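Local coordinates for protein catechol 2,3-dioxygenase (Pseudomonas sp. KL28, PDB 3HPY) that probably cleaves the ring of catechol and related substrates by extradiol addition of molecular oxygen at a non-haem iron centre, at residues G22-F25 and Y26-L30; G36-D39 and Q40-Y44. All coordinates share one frame; numbering follows the deposited sequence.

Contact 1: residues G22-F25 and Y26-L30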
ATOM      1  N   GLY C  22      -6.714  16.796  26.224  1.00 42.35           N
ATOM      2  CA  GLY C  22      -6.223  17.294  24.953  1.00 39.49           C
ATOM      3  C   GLY C  22      -4.762  16.880  24.833  1.00 38.16           C
ATOM      4  O   GLY C  22      -4.291  16.523  23.753  1.00 37.89           O
ATOM      5  N   ILE C  23      -4.041  16.922  25.952  1.00 36.57           N
ATOM      6  CA  ILE C  23      -2.630  16.534  25.984  1.00 35.78           C
ATOM      7  C   ILE C  23      -2.499  15.056  25.616  1.00 36.15           C
ATOM      8  O   ILE C  23      -1.733  14.688  24.723  1.00 33.98           O
ATOM      9  CB  ILE C  23      -2.012  16.750  27.393  1.00 35.74           C
ATOM     10  CG1 ILE C  23      -1.961  18.247  27.721  1.00 36.70           C
ATOM     11  CG2 ILE C  23      -0.607  16.156  27.458  1.00 34.08           C
ATOM     12  CD1 ILE C  23      -1.306  18.563  29.064  1.00 35.98           C
ATOM     13  N   HIS C  24      -3.258  14.222  26.321  1.00 36.53           N
ATOM     14  CA  HIS C  24      -3.273  12.779  26.099  1.00 36.09           C
ATOM     15  C   HIS C  24      -3.630  12.441  24.662  1.00 35.64           C
ATOM     16  O   HIS C  24      -2.950  11.646  24.010  1.00 35.36           O
ATOM     17  CB  HIS C  24      -4.298  12.123  27.029  1.00 37.88           C
ATOM     18  CG  HIS C  24      -4.608  10.702  26.677  1.00 38.76           C
ATOM     19  ND1 HIS C  24      -3.764   9.656  26.984  1.00 39.31           N
ATOM     20  CD2 HIS C  24      -5.655  10.159  26.006  1.00 39.67           C
ATOM     21  CE1 HIS C  24      -4.277   8.530  26.520  1.00 39.78           C
ATOM     22  NE2 HIS C  24      -5.423   8.807  25.922  1.00 39.27           N
ATOM     23  N   PHE C  25      -4.707  13.048  24.172  1.00 34.90           N
ATOM     24  CA  PHE C  25      -5.153  12.780  22.817  1.00 34.45           C
ATOM     25  C   PHE C  25      -4.111  13.106  21.746  1.00 34.43           C
ATOM     26  O   PHE C  25      -3.698  12.229  20.988  1.00 33.44           O
ATOM     27  CB  PHE C  25      -6.454  13.536  22.524  1.00 33.92           C
ATOM     28  CG  PHE C  25      -6.922  13.398  21.105  1.00 33.79           C
ATOM     29  CD1 PHE C  25      -6.571  14.342  20.150  1.00 31.62           C
ATOM     30  CD2 PHE C  25      -7.686  12.301  20.714  1.00 33.70           C
ATOM     31  CE1 PHE C  25      -6.966  14.202  18.827  1.00 32.57           C
ATOM     32  CE2 PHE C  25      -8.088  12.149  19.388  1.00 32.26           C
ATOM     33  CZ  PHE C  25      -7.728  13.099  18.445  1.00 32.56           C
ATOM     34  N   TYR C  26      -3.681  14.360  21.691  1.00 33.57           N
ATOM     35  CA  TYR C  26      -2.709  14.775  20.691  1.00 32.20           C
ATOM     36  C   TYR C  26      -1.335  14.140  20.834  1.00 33.11           C
ATOM     37  O   TYR C  26      -0.550  14.150  19.893  1.00 32.08           O
ATOM     38  CB  TYR C  26      -2.572  16.302  20.689  1.00 32.26           C
ATOM     39  CG  TYR C  26      -3.718  16.999  19.992  1.00 30.74           C
ATOM     40  CD1 TYR C  26      -3.902  16.867  18.612  1.00 31.88           C
ATOM     41  CD2 TYR C  26      -4.637  17.762  20.708  1.00 30.85           C
ATOM     42  CE1 TYR C  26      -4.976  17.477  17.963  1.00 29.25           C
ATOM     43  CE2 TYR C  26      -5.719  18.381  20.067  1.00 28.90           C
ATOM     44  CZ  TYR C  26      -5.878  18.231  18.695  1.00 29.76           C
ATOM     45  OH  TYR C  26      -6.926  18.847  18.045  1.00 27.71           O
ATOM     46  N   ARG C  27      -1.037  13.575  21.992  1.00 34.13           N
ATOM     47  CA  ARG C  27       0.272  12.973  22.166  1.00 35.56           C
ATOM     48  C   ARG C  27       0.273  11.453  22.007  1.00 34.80           C
ATOM     49  O   ARG C  27       1.153  10.890  21.351  1.00 33.45           O
ATOM     50  CB  ARG C  27       0.849  13.342  23.534  1.00 38.44           C
ATOM     51  CG  ARG C  27       2.355  13.483  23.510  1.00 42.49           C
ATOM     52  CD  ARG C  27       3.020  12.817  24.693  1.00 46.42           C
ATOM     53  NE  ARG C  27       2.699  13.474  25.956  1.00 49.00           N
ATOM     54  CZ  ARG C  27       3.319  13.210  27.100  1.00 50.47           C
ATOM     55  NH1 ARG C  27       4.288  12.305  27.132  1.00 49.49           N
ATOM     56  NH2 ARG C  27       2.973  13.853  28.210  1.00 52.46           N
ATOM     57  N   ASN C  28      -0.726  10.803  22.595  1.00 33.04           N
ATOM     58  CA  ASN C  28      -0.834   9.350  22.563  1.00 32.03           C
ATOM     59  C   ASN C  28      -1.725   8.801  21.455  1.00 31.07           C
ATOM     60  O   ASN C  28      -1.598   7.637  21.071  1.00 32.31           O
ATOM     61  CB  ASN C  28      -1.326   8.863  23.922  1.00 32.30           C
ATOM     62  CG  ASN C  28      -0.382   9.239  25.037  1.00 33.04           C
ATOM     63  OD1 ASN C  28      -0.792   9.410  26.182  1.00 34.16           O
ATOM     64  ND2 ASN C  28       0.901   9.363  24.708  1.00 33.06           N
ATOM     65  N   VAL C  29      -2.630   9.628  20.950  1.00 29.11           N
ATOM     66  CA  VAL C  29      -3.513   9.206  19.877  1.00 27.41           C
ATOM     67  C   VAL C  29      -3.034   9.729  18.527  1.00 26.99           C
ATOM     68  O   VAL C  29      -2.712   8.944  17.641  1.00 24.79           O
ATOM     69  CB  VAL C  29      -4.954   9.693  20.088  1.00 28.04           C
ATOM     70  CG1 VAL C  29      -5.831   9.224  18.926  1.00 26.06           C
ATOM     71  CG2 VAL C  29      -5.488   9.170  21.413  1.00 28.79           C
ATOM     72  N   LEU C  30      -2.992  11.051  18.361  1.00 27.33           N
ATOM     73  CA  LEU C  30      -2.540  11.613  17.088  1.00 27.35           C
ATOM     74  C   LEU C  30      -1.045  11.393  16.914  1.00 27.32           C
ATOM     75  O   LEU C  30      -0.531  11.447  15.806  1.00 25.76           O
ATOM     76  CB  LEU C  30      -2.851  13.111  16.998  1.00 28.72           C
ATOM     77  CG  LEU C  30      -2.518  13.751  15.641  1.00 29.05           C
ATOM     78  CD1 LEU C  30      -3.227  12.997  14.527  1.00 28.31           C
ATOM     79  CD2 LEU C  30      -2.931  15.213  15.643  1.00 31.37           C
TER

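Contact 2: residues G36-D39 and Q40-Y44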
ATOM      1  N   GLY C  36       7.133  21.435  24.902  1.00 36.36           N
ATOM      2  CA  GLY C  36       7.278  22.456  25.916  1.00 38.78           C
ATOM      3  C   GLY C  36       5.936  22.955  26.405  1.00 39.86           C
ATOM      4  O   GLY C  36       4.921  22.835  25.718  1.00 39.29           O
ATOM      5  N   ARG C  37       5.932  23.514  27.608  1.00 41.42           N
ATOM      6  CA  ARG C  37       4.722  24.058  28.206  1.00 44.15           C
ATOM      7  C   ARG C  37       5.138  25.351  28.896  1.00 44.95           C
ATOM      8  O   ARG C  37       5.912  25.321  29.854  1.00 45.08           O
ATOM      9  CB  ARG C  37       4.153  23.061  29.222  1.00 46.02           C
ATOM     10  CG  ARG C  37       4.028  21.643  28.671  1.00 48.16           C
ATOM     11  CD  ARG C  37       3.639  20.636  29.740  1.00 50.04           C
ATOM     12  NE  ARG C  37       2.233  20.742  30.115  1.00 51.38           N
ATOM     13  CZ  ARG C  37       1.621  19.914  30.954  1.00 52.56           C
ATOM     14  NH1 ARG C  37       2.292  18.914  31.509  1.00 52.80           N
ATOM     15  NH2 ARG C  37       0.336  20.082  31.238  1.00 53.47           N
ATOM     16  N   ASP C  38       4.642  26.485  28.402  1.00 45.79           N
ATOM     17  CA  ASP C  38       5.003  27.774  28.984  1.00 46.50           C
ATOM     18  C   ASP C  38       4.260  28.103  30.278  1.00 47.14           C
ATOM     19  O   ASP C  38       3.587  27.252  30.866  1.00 46.58           O
ATOM     20  CB  ASP C  38       4.805  28.915  27.968  1.00 45.92           C
ATOM     21  CG  ASP C  38       3.363  29.064  27.512  1.00 46.04           C
ATOM     22  OD1 ASP C  38       2.437  28.819  28.316  1.00 46.69           O
ATOM     23  OD2 ASP C  38       3.151  29.450  26.344  1.00 45.52           O
ATOM     24  N   ASP C  39       4.391  29.352  30.710  1.00 48.01           N
ATOM     25  CA  ASP C  39       3.762  29.829  31.935  1.00 48.65           C
ATOM     26  C   ASP C  39       2.285  30.189  31.779  1.00 48.22           C
ATOM     27  O   ASP C  39       1.587  30.390  32.775  1.00 48.31           O
ATOM     28  CB  ASP C  39       4.537  31.036  32.467  1.00 49.96           C
ATOM     29  CG  ASP C  39       4.877  32.038  31.375  1.00 51.73           C
ATOM     30  OD1 ASP C  39       5.737  31.724  30.518  1.00 53.24           O
ATOM     31  OD2 ASP C  39       4.281  33.137  31.367  1.00 52.85           O
ATOM     32  N   GLN C  40       1.813  30.264  30.535  1.00 46.69           N
ATOM     33  CA  GLN C  40       0.418  30.596  30.251  1.00 46.14           C
ATOM     34  C   GLN C  40      -0.463  29.357  30.252  1.00 45.95           C
ATOM     35  O   GLN C  40      -1.682  29.446  30.085  1.00 45.47           O
ATOM     36  CB  GLN C  40       0.305  31.279  28.892  1.00 46.38           C
ATOM     37  CG  GLN C  40       0.991  32.619  28.813  1.00 48.57           C
ATOM     38  CD  GLN C  40       0.907  33.219  27.431  1.00 49.90           C
ATOM     39  OE1 GLN C  40      -0.187  33.393  26.880  1.00 50.71           O
ATOM     40  NE2 GLN C  40       2.062  33.541  26.855  1.00 49.38           N
ATOM     41  N   GLY C  41       0.161  28.197  30.427  1.00 45.50           N
ATOM     42  CA  GLY C  41      -0.589  26.956  30.438  1.00 45.04           C
ATOM     43  C   GLY C  41      -0.765  26.361  29.054  1.00 44.38           C
ATOM     44  O   GLY C  41      -1.620  25.497  28.844  1.00 44.62           O
ATOM     45  N   ARG C  42       0.036  26.819  28.101  1.00 42.65           N
ATOM     46  CA  ARG C  42      -0.057  26.296  26.745  1.00 41.49           C
ATOM     47  C   ARG C  42       0.984  25.203  26.563  1.00 39.57           C
ATOM     48  O   ARG C  42       2.113  25.329  27.036  1.00 40.48           O
ATOM     49  CB  ARG C  42       0.191  27.408  25.734  1.00 41.93           C
ATOM     50  CG  ARG C  42      -0.590  28.663  26.015  1.00 42.46           C
ATOM     51  CD  ARG C  42       0.253  29.858  25.647  1.00 43.66           C
ATOM     52  NE  ARG C  42      -0.088  30.416  24.345  1.00 44.13           N
ATOM     53  CZ  ARG C  42       0.648  31.333  23.722  1.00 42.39           C
ATOM     54  NH1 ARG C  42       1.766  31.780  24.279  1.00 42.47           N
ATOM     55  NH2 ARG C  42       0.251  31.830  22.563  1.00 39.94           N
ATOM     56  N   VAL C  43       0.603  24.125  25.887  1.00 38.98           N
ATOM     57  CA  VAL C  43       1.530  23.024  25.646  1.00 38.96           C
ATOM     58  C   VAL C  43       1.782  22.911  24.143  1.00 38.56           C
ATOM     59  O   VAL C  43       0.842  22.896  23.343  1.00 38.78           O
ATOM     60  CB  VAL C  43       0.984  21.695  26.219  1.00 38.42           C
ATOM     61  CG1 VAL C  43      -0.392  21.436  25.698  1.00 39.72           C
ATOM     62  CG2 VAL C  43       1.911  20.553  25.867  1.00 37.95           C
ATOM     63  N   TYR C  44       3.059  22.855  23.774  1.00 37.51           N
ATOM     64  CA  TYR C  44       3.461  22.797  22.373  1.00 36.78           C
ATOM     65  C   TYR C  44       3.748  21.385  21.865  1.00 35.45           C
ATOM     66  O   TYR C  44       4.321  20.549  22.574  1.00 34.16           O
ATOM     67  CB  TYR C  44       4.703  23.671  22.143  1.00 38.17           C
ATOM     68  CG  TYR C  44       4.589  25.118  22.607  1.00 40.08           C
ATOM     69  CD1 TYR C  44       4.462  25.431  23.964  1.00 39.74           C
ATOM     70  CD2 TYR C  44       4.648  26.173  21.692  1.00 40.76           C
ATOM     71  CE1 TYR C  44       4.400  26.753  24.396  1.00 40.31           C
ATOM     72  CE2 TYR C  44       4.586  27.506  22.117  1.00 41.07           C
ATOM     73  CZ  TYR C  44       4.463  27.787  23.470  1.00 40.69           C
ATOM     74  OH  TYR C  44       4.405  29.096  23.897  1.00 38.75           O
TER

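Contact 1: residues G22-F25 and Y26-L30
The carbonyl oxygen of F25 takes two backbone donors near the C-terminal end of helix 19-29: V29 N lies 2.8 Å from F25 O and L30 N 3.0 Å. The second bond, five residues along, marks a wider pi-type turn. Before it, N28 N bonds to H24 O and Y26 N to G22 O in the usual four-residue spacing, while R27 N makes only weak bonds to I23 O and H24 O. This is the first helix of the N-terminal vicinal oxygen chelate module, and its buried side carries F25 and Y26. CG of F25 stands anti to the backbone N (chi1 175°), which swings the ring outward, between Y26 and V29. Its edge meets the face of Y26 in a T-shaped pair, centroids 5.1 Å apart and planes at 85°, with F25 CD1 above the centre of the tyrosine ring. On V29, CG1 comes within 3.7 Å of F25 CE2, while CB makes an off-centre CH-pi contact with the phenyl ring. Phenylalanine suits this buried place, packed against V239 and P261, whereas the hydroxyl of Y26 bonds to Y56 and D260. H24, on the exposed side, has ND1 3.1 Å from N28 OD1.

Contact 2: residues G36-D39 and Q40-Y44
D38 reaches across to Q40, R42 and Y44 in the turn of the beta hairpin formed by strands 33-37 and 43-46. From its CB, whose nearest neighbours across the turn are Y44 OH and Q40 N, the chain runs so that CG sits between the backbone N and the carbonyl carbon (chi1 62°), bringing the carboxylate back over the turn, where OD1 closes an Asx turn with Q40 N. OD1 accepts two backbone donors from opposite faces of the carboxylate plane: Q40 N is 2.7 Å from D38 OD1, and R42 N is 3.1 Å from D38 OD1. The short side chain of aspartate suits this place, since it offers an acceptor to the amides of its own turn. The backbone adds a bond from D38 N to R42 O.

OD2 serves the side chains. Y44 OH donates to D38 OD2 at 2.8 Å, from the anti side, with ring and carboxylate planes nearly perpendicular; the same hydroxyl also bonds to the backbone N of L102. R42 lays its CD 3.0 Å from D38 OD2. Its NH1 forms a weak salt bridge with D38 OD2 at 3.4 Å, but the guanidinium has its stronger partner in Q13. These donors would be expected to favour an ionised D38.

G41 allows the chain to turn back, because its positive phi (88°) would press a CB against the preceding carbonyl oxygen. Further from the turn, R37 and V43 form a non-hydrogen-bonded antiparallel pair, their side chains side by side and pointing the same way. The aliphatic part of the arginine does the touching, R37 CG lying 3.7 Å from V43 CG2. Beside them Y44 N makes an almost straight bond to G36 O, 2.7 Å long, and that oxygen also lies at the edge of the tyrosine ring, 3.2 Å from Y44 CD1.

How the contacts relate
The two contacts follow one another along the chain, 22-30 first and 36-44 after it, and both belong to the N-terminal vicinal oxygen chelate module. Helix 19-29 leads directly into strand 33-37, an outermost strand of the eight-stranded sheet within this chain, which the hairpin turn then joins to strand 43-46. The two centres are 15 Å apart, yet the helix packs on the hairpin: I23 lies against R37 and V43, with I23 CG1 4.1 Å from V43 CG1. The iron and the bound 4-methylcatechol belong to the other module. Contact 1 faces that side: the side chain of L30 is about 13 Å from the bound Fe (III) ion. Contact 2 lies away from the iron site.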